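Local structure of lipopolysaccharide heptosyltransferase 2 (Escherichia coli, 1PSW) at residues Gln161-Glu164 / Gly165-Ser168; Phe219-Ala222 / Lys223-Glu226; Leu72-Ser75 / Leu76-Lys79. The protein transfers the second heptose of the lipopolysaccharide inner core from ADP-L-glycero-beta-D-manno-heptose to heptosyl-Kdo2-lipid A. One frame throughout, in Å; residues are numbered along the deposited sequence.

Contact 1: Gln161-Glu164 / Gly165-Ser168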
loop_
_atom_site.group_PDB
_atom_site.type_symbol
_atom_site.label_atom_id
_atom_site.label_comp_id
_atom_site.label_asym_id
_atom_site.label_seq_id
_atom_site.Cartn_x
_atom_site.Cartn_y
_atom_site.Cartn_z
ATOM N N GLN A 161 -4.732 2.440 12.008
ATOM C CA GLN A 161 -4.869 1.980 13.386
ATOM C C GLN A 161 -5.798 0.766 13.394
ATOM O O GLN A 161 -6.726 0.681 12.593
ATOM C CB GLN A 161 -5.460 3.094 14.260
ATOM C CG GLN A 161 -4.670 4.409 14.247
ATOM C CD GLN A 161 -3.379 4.336 15.040
ATOM O OE1 GLN A 161 -3.396 4.063 16.242
ATOM N NE2 GLN A 161 -2.251 4.582 14.376
ATOM N N VAL A 162 -5.527 -0.169 14.301
ATOM C CA VAL A 162 -6.311 -1.393 14.449
ATOM C C VAL A 162 -6.437 -1.726 15.939
ATOM O O VAL A 162 -5.440 -1.729 16.664
ATOM C CB VAL A 162 -5.628 -2.587 13.717
ATOM C CG1 VAL A 162 -6.353 -3.886 14.039
ATOM C CG2 VAL A 162 -5.607 -2.351 12.209
ATOM N N SER A 163 -7.649 -2.016 16.403
ATOM C CA SER A 163 -7.858 -2.331 17.819
ATOM C C SER A 163 -7.582 -3.795 18.151
ATOM O O SER A 163 -7.558 -4.650 17.264
ATOM C CB SER A 163 -9.294 -2.007 18.214
ATOM O OG SER A 163 -10.198 -2.897 17.582
ATOM N N GLU A 164 -7.401 -4.085 19.436
ATOM C CA GLU A 164 -7.136 -5.453 19.867
ATOM C C GLU A 164 -8.330 -6.348 19.577
ATOM O O GLU A 164 -8.168 -7.521 19.244
ATOM C CB GLU A 164 -6.806 -5.491 21.360
ATOM C CG GLU A 164 -5.552 -4.709 21.709
ATOM C CD GLU A 164 -4.372 -5.090 20.831
ATOM O OE1 GLU A 164 -3.989 -6.282 20.822
ATOM O OE2 GLU A 164 -3.836 -4.197 20.135
ATOM N N GLY A 165 -9.527 -5.785 19.714
ATOM C CA GLY A 165 -10.738 -6.543 19.458
ATOM C C GLY A 165 -10.813 -6.997 18.013
ATOM O O GLY A 165 -11.208 -8.136 17.724
ATOM N N GLU A 166 -10.438 -6.106 17.098
ATOM C CA GLU A 166 -10.448 -6.432 15.676
ATOM C C GLU A 166 -9.446 -7.551 15.404
ATOM O O GLU A 166 -9.767 -8.536 14.746
ATOM C CB GLU A 166 -10.096 -5.198 14.830
ATOM C CG GLU A 166 -11.124 -4.070 14.905
ATOM C CD GLU A 166 -10.792 -2.901 13.985
ATOM O OE1 GLU A 166 -9.692 -2.328 14.113
ATOM O OE2 GLU A 166 -11.637 -2.547 13.136
ATOM N N LYS A 167 -8.230 -7.396 15.916
ATOM C CA LYS A 167 -7.203 -8.407 15.715
ATOM C C LYS A 167 -7.651 -9.758 16.253
ATOM O O LYS A 167 -7.481 -10.791 15.608
ATOM C CB LYS A 167 -5.902 -8.009 16.417
ATOM C CG LYS A 167 -5.197 -6.783 15.854
ATOM C CD LYS A 167 -3.971 -6.453 16.712
ATOM C CE LYS A 167 -3.491 -5.027 16.510
ATOM N NZ LYS A 167 -2.416 -4.668 17.476
ATOM N N SER A 168 -8.229 -9.741 17.449
ATOM C CA SER A 168 -8.696 -10.963 18.102
ATOM C C SER A 168 -9.723 -11.739 17.267
ATOM O O SER A 168 -9.536 -12.929 16.985
ATOM C CB SER A 168 -9.281 -10.619 19.473
ATOM O OG SER A 168 -9.506 -11.787 20.225
#

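Contact 2: Phe219-Ala222 / Lys223-Glu226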
loop_
_atom_site.group_PDB
_atom_site.type_symbol
_atom_site.label_atom_id
_atom_site.label_comp_id
_atom_site.label_asym_id
_atom_site.label_seq_id
_atom_site.Cartn_x
_atom_site.Cartn_y
_atom_site.Cartn_z
ATOM N N PHE A 219 0.477 -13.590 3.101
ATOM C CA PHE A 219 -0.544 -12.665 2.611
ATOM C C PHE A 219 -0.336 -12.397 1.129
ATOM O O PHE A 219 0.796 -12.421 0.642
ATOM C CB PHE A 219 -0.480 -11.320 3.345
ATOM C CG PHE A 219 -0.728 -11.410 4.820
ATOM C CD1 PHE A 219 -2.002 -11.668 5.308
ATOM C CD2 PHE A 219 0.315 -11.212 5.726
ATOM C CE1 PHE A 219 -2.239 -11.727 6.678
ATOM C CE2 PHE A 219 0.091 -11.269 7.098
ATOM C CZ PHE A 219 -1.188 -11.526 7.574
ATOM N N GLY A 220 -1.424 -12.126 0.417
ATOM C CA GLY A 220 -1.322 -11.845 -1.006
ATOM C C GLY A 220 -2.675 -11.882 -1.687
ATOM O O GLY A 220 -3.699 -12.083 -1.036
ATOM N N SER A 221 -2.686 -11.682 -2.999
ATOM C CA SER A 221 -3.928 -11.705 -3.763
ATOM C C SER A 221 -4.201 -13.122 -4.246
ATOM O O SER A 221 -3.404 -14.031 -4.008
ATOM C CB SER A 221 -3.824 -10.772 -4.969
ATOM O OG SER A 221 -2.791 -11.205 -5.830
ATOM N N ALA A 222 -5.326 -13.308 -4.928
ATOM C CA ALA A 222 -5.690 -14.618 -5.456
ATOM C C ALA A 222 -4.566 -15.148 -6.339
ATOM O O ALA A 222 -4.306 -16.354 -6.386
ATOM C CB ALA A 222 -6.990 -14.518 -6.263
ATOM N N LYS A 223 -3.905 -14.237 -7.042
ATOM C CA LYS A 223 -2.805 -14.599 -7.927
ATOM C C LYS A 223 -1.593 -15.152 -7.177
ATOM O O LYS A 223 -0.846 -15.965 -7.717
ATOM C CB LYS A 223 -2.401 -13.382 -8.762
ATOM C CG LYS A 223 -3.424 -13.028 -9.835
ATOM C CD LYS A 223 -3.228 -11.615 -10.363
ATOM C CE LYS A 223 -3.542 -10.579 -9.287
ATOM N NZ LYS A 223 -3.575 -9.196 -9.837
ATOM N N ASP A 224 -1.406 -14.715 -5.934
ATOM C CA ASP A 224 -0.277 -15.166 -5.122
ATOM C C ASP A 224 -0.543 -16.484 -4.411
ATOM O O ASP A 224 0.345 -17.018 -3.760
ATOM C CB ASP A 224 0.089 -14.112 -4.064
ATOM C CG ASP A 224 0.478 -12.777 -4.674
ATOM O OD1 ASP A 224 1.239 -12.768 -5.668
ATOM O OD2 ASP A 224 0.040 -11.728 -4.152
ATOM N N HIS A 225 -1.756 -17.011 -4.529
ATOM C CA HIS A 225 -2.106 -18.254 -3.846
ATOM C C HIS A 225 -1.199 -19.432 -4.196
ATOM O O HIS A 225 -0.757 -20.159 -3.308
ATOM C CB HIS A 225 -3.554 -18.642 -4.135
ATOM C CG HIS A 225 -4.036 -19.790 -3.309
ATOM N ND1 HIS A 225 -4.254 -19.687 -1.950
ATOM C CD2 HIS A 225 -4.285 -21.082 -3.630
ATOM C CE1 HIS A 225 -4.613 -20.863 -1.473
ATOM N NE2 HIS A 225 -4.639 -21.728 -2.471
ATOM N N GLU A 226 -0.943 -19.625 -5.487
ATOM C CA GLU A 226 -0.081 -20.716 -5.927
ATOM C C GLU A 226 1.317 -20.519 -5.338
ATOM O O GLU A 226 1.977 -21.481 -4.943
ATOM C CB GLU A 226 -0.021 -20.775 -7.463
ATOM C CG GLU A 226 0.383 -19.464 -8.118
ATOM C CD GLU A 226 0.557 -19.575 -9.629
ATOM O OE1 GLU A 226 1.013 -18.592 -10.252
ATOM O OE2 GLU A 226 0.236 -20.643 -10.197
HETATM O O HOH W 1 -2.726 -18.288 -7.470
#

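Contact 3: Leu72-Ser75 / Leu76-Lys79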
loop_
_atom_site.group_PDB
_atom_site.type_symbol
_atom_site.label_atom_id
_atom_site.label_comp_id
_atom_site.label_asym_id
_atom_site.label_seq_id
_atom_site.Cartn_x
_atom_site.Cartn_y
_atom_site.Cartn_z
ATOM N N LEU A 72 -22.157 8.101 -15.161
ATOM C CA LEU A 72 -21.592 8.087 -13.818
ATOM C C LEU A 72 -21.319 9.518 -13.375
ATOM O O LEU A 72 -21.709 9.926 -12.281
ATOM C CB LEU A 72 -20.290 7.285 -13.803
ATOM C CG LEU A 72 -19.518 7.252 -12.483
ATOM C CD1 LEU A 72 -20.353 6.567 -11.406
ATOM C CD2 LEU A 72 -18.200 6.519 -12.682
ATOM N N GLY A 73 -20.651 10.279 -14.236
ATOM C CA GLY A 73 -20.334 11.658 -13.919
ATOM C C GLY A 73 -21.565 12.510 -13.676
ATOM O O GLY A 73 -21.581 13.349 -12.774
ATOM N N HIS A 74 -22.602 12.295 -14.480
ATOM C CA HIS A 74 -23.842 13.054 -14.349
ATOM C C HIS A 74 -24.536 12.814 -13.014
ATOM O O HIS A 74 -25.106 13.735 -12.433
ATOM C CB HIS A 74 -24.807 12.711 -15.487
ATOM C CG HIS A 74 -24.356 13.199 -16.828
ATOM N ND1 HIS A 74 -23.570 14.320 -16.984
ATOM C CD2 HIS A 74 -24.624 12.748 -18.076
ATOM C CE1 HIS A 74 -23.374 14.540 -18.273
ATOM N NE2 HIS A 74 -24.004 13.602 -18.956
ATOM N N SER A 75 -24.484 11.577 -12.534
ATOM C CA SER A 75 -25.115 11.224 -11.270
ATOM C C SER A 75 -24.417 11.886 -10.085
ATOM O O SER A 75 -25.013 12.048 -9.021
ATOM C CB SER A 75 -25.103 9.706 -11.086
ATOM O OG SER A 75 -23.779 9.230 -10.925
ATOM N N LEU A 76 -23.158 12.272 -10.275
ATOM C CA LEU A 76 -22.376 12.906 -9.220
ATOM C C LEU A 76 -22.614 14.406 -9.126
ATOM O O LEU A 76 -22.090 15.064 -8.232
ATOM C CB LEU A 76 -20.884 12.644 -9.437
ATOM C CG LEU A 76 -20.428 11.188 -9.370
ATOM C CD1 LEU A 76 -18.943 11.112 -9.683
ATOM C CD2 LEU A 76 -20.718 10.612 -7.990
ATOM N N ARG A 77 -23.398 14.947 -10.052
ATOM C CA ARG A 77 -23.694 16.372 -10.042
ATOM C C ARG A 77 -24.452 16.748 -8.778
ATOM O O ARG A 77 -24.242 17.821 -8.215
ATOM C CB ARG A 77 -24.509 16.749 -11.278
ATOM C CG ARG A 77 -23.692 16.781 -12.557
ATOM C CD ARG A 77 -24.569 16.994 -13.776
ATOM N NE ARG A 77 -23.769 17.248 -14.968
ATOM C CZ ARG A 77 -24.259 17.313 -16.201
ATOM N NH1 ARG A 77 -25.558 17.140 -16.415
ATOM N NH2 ARG A 77 -23.448 17.553 -17.223
ATOM N N GLU A 78 -25.333 15.857 -8.336
ATOM C CA GLU A 78 -26.120 16.083 -7.129
ATOM C C GLU A 78 -25.226 16.299 -5.910
ATOM O O GLU A 78 -25.563 17.077 -5.019
ATOM C CB GLU A 78 -27.055 14.894 -6.892
ATOM C CG GLU A 78 -28.311 14.925 -7.750
ATOM C CD GLU A 78 -28.800 13.540 -8.134
ATOM O OE1 GLU A 78 -28.977 12.694 -7.231
ATOM O OE2 GLU A 78 -29.008 13.299 -9.344
ATOM N N LYS A 79 -24.085 15.611 -5.883
ATOM C CA LYS A 79 -23.133 15.723 -4.781
ATOM C C LYS A 79 -22.611 17.150 -4.661
ATOM O O LYS A 79 -22.222 17.589 -3.581
ATOM C CB LYS A 79 -21.946 14.782 -5.005
ATOM C CG LYS A 79 -22.265 13.298 -4.927
ATOM C CD LYS A 79 -22.476 12.833 -3.494
ATOM C CE LYS A 79 -22.615 11.316 -3.428
ATOM N NZ LYS A 79 -22.815 10.825 -2.035
HETATM O O HOH W 2 -26.796 14.509 -10.336
#

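Contact 1: Gln161-Glu164 / Gly165-Ser168
Ser163 and Glu166 form a capping box that opens helix 164-173, each side chain binding the other's backbone N-H. Ser163 is the N-cap: its OG lies between its own N and carbonyl carbon (chi1 68°) and accepts from Glu166 N at 3.3 Å. In return Ser163 N donates to Glu166 OE1 at 3.1 Å, meeting the anti side of the carboxylate 17° out of its plane. The first helical turn carries on from this box, with Lys167 N bonded to Ser163 O at 3.1 Å and Ser168 N to Glu164 O at 2.9 Å.

On another side of the turn Lys167 runs out fully extended, alongside Glu164. Glu164 bends at chi2 (-51°) and brings the syn side of OE2 to Lys167 NZ, a salt bridge of 3.1 Å. Lower down the lysine chain, CG rests on Val162 CG1 at 3.6 Å. Without the lysine chain, as with an alanine here, the Glu164 carboxylate is likely to lose its charge partner and Val162 CG1 the CG that covers it.

In the next shell Val162 packs on Val256, Ile257 and Ala260 of helix 252-260, which seats the start of the helix on its neighbour. Arg47 fixes the glutamate of the box, forming a salt bridge with Glu166 OE2 while OE1 stays on Ser163 N and passes 3.5 Å from Val162 CA.

Contact 2: Phe219-Ala222 / Lys223-Glu226
The carboxylate of Asp224 turns back on Ser221, its OD2 meeting the serine backbone N at 3.0 Å. The donor comes in on the anti side of OD2, 30° out of the carboxylate plane, along a fairly straight N-H line of 162°. Ser221 OG is 3.3 Å from the same OD2, at most a weak bond, since the hydroxyl has another acceptor within reach. Asp224 CG lies anti to its own carbonyl carbon (chi1 -60°), which swings the carboxylate back over the preceding turn.

The flat peptide groups are approached from above their planes. Asp224 N sits over the carbonyl of Ser221, 2.9 Å from its O, and His225 N lies likewise above that of Ala222, 3.2 Å from its O. Both bonds span three residues and curl the chain tightly as it leaves the loop after strand 215-218 for helix 225-232. Gly220 passes close to the aspartate, its CA 3.4 Å from Asp224 OD2; a side chain here would run into Asp224 CB. The imidazole of His225 points out of the turn, and its ND1 bonds to Ala247 O.

A water stitches the outer side of the turn: it donates to Ala222 O at 2.7 Å and more weakly to Lys223 O, and accepts from Glu226 N at 3.0 Å. On the strand side, Phe219 packs against Leu258 and Ile259 of helix 252-260.

This is a beta-alpha connection of the second Rossmann-like sheet. Its chemistry is mutual: side-chain carboxylate to backbone N one way, backbone N to carbonyl the other, between the same two residues. The negative charge of Asp224, set just before helix 225-232, would probably also be favoured by the helix dipole.

Contact 3: Leu72-Ser75 / Leu76-Lys79
His74 and Arg77, one turn apart, run side by side in the same direction, and His74 ND1 lies over the centre of one face of the guanidinium, 3.2 Å from Arg77 CZ. Ring and guanidinium planes are 47° apart, and the two groups touch without hydrogen bonding. Arg77 NE has a weak bond of its own to Phe99 O.

The backbone here closes in three-residue turns as helix 66-75 gives way to the loop before strand 83-86. Leu76 N donates to Gly73 O at 3.1 Å and, weakly, to Leu72 O. Arg77 N reaches His74 O at 3.2 Å. Leu72 O is the busiest acceptor: besides these weak bonds from Leu76 N and from Ser75 N, it takes a short one of 2.6 Å from Ser75 OG. That hydroxyl folds back onto the helix because OG sits between the serine's N and carbonyl carbon (chi1 67°).

A water continues the chain of bonds. It accepts from Glu78 N at 2.8 Å and lies 2.8 Å from His74 O and 2.7 Å from Glu78 OE2, with more acceptors in reach than protons to serve them.

Below the polar surface, Leu72 and Leu76 pack the crossover that links strands 51-56 and 83-86 against the first Rossmann-like sheet (Met36 of strand 32-37) and against Val96 of helix 95-99. With ND1 directly over the cationic guanidinium, a neutral imidazole is likely to be favoured at His74, since a second positive charge there would be costly.

In the fold
The three contacts are local turns at helix ends in the two Rossmann-like domains of this GT-B enzyme. Contact 3 belongs to the first domain, contacts 1 and 2 to the second; the centre of contact 3 is about 36 Å from that of either of the others. Contacts 1 and 2 have centres about 24 Å apart and nearest atoms about 10 Å apart, yet share a neighbour: helix 252-260 receives Val162 from one and Phe219 from the other. Contact 1 also reaches across domains, since Arg47 comes from the first domain, in the loop between helix 42-45 and strand 51-56. In GT-B enzymes the substrates generally bind in the interdomain cleft; none of the three turns is identified as part of that site.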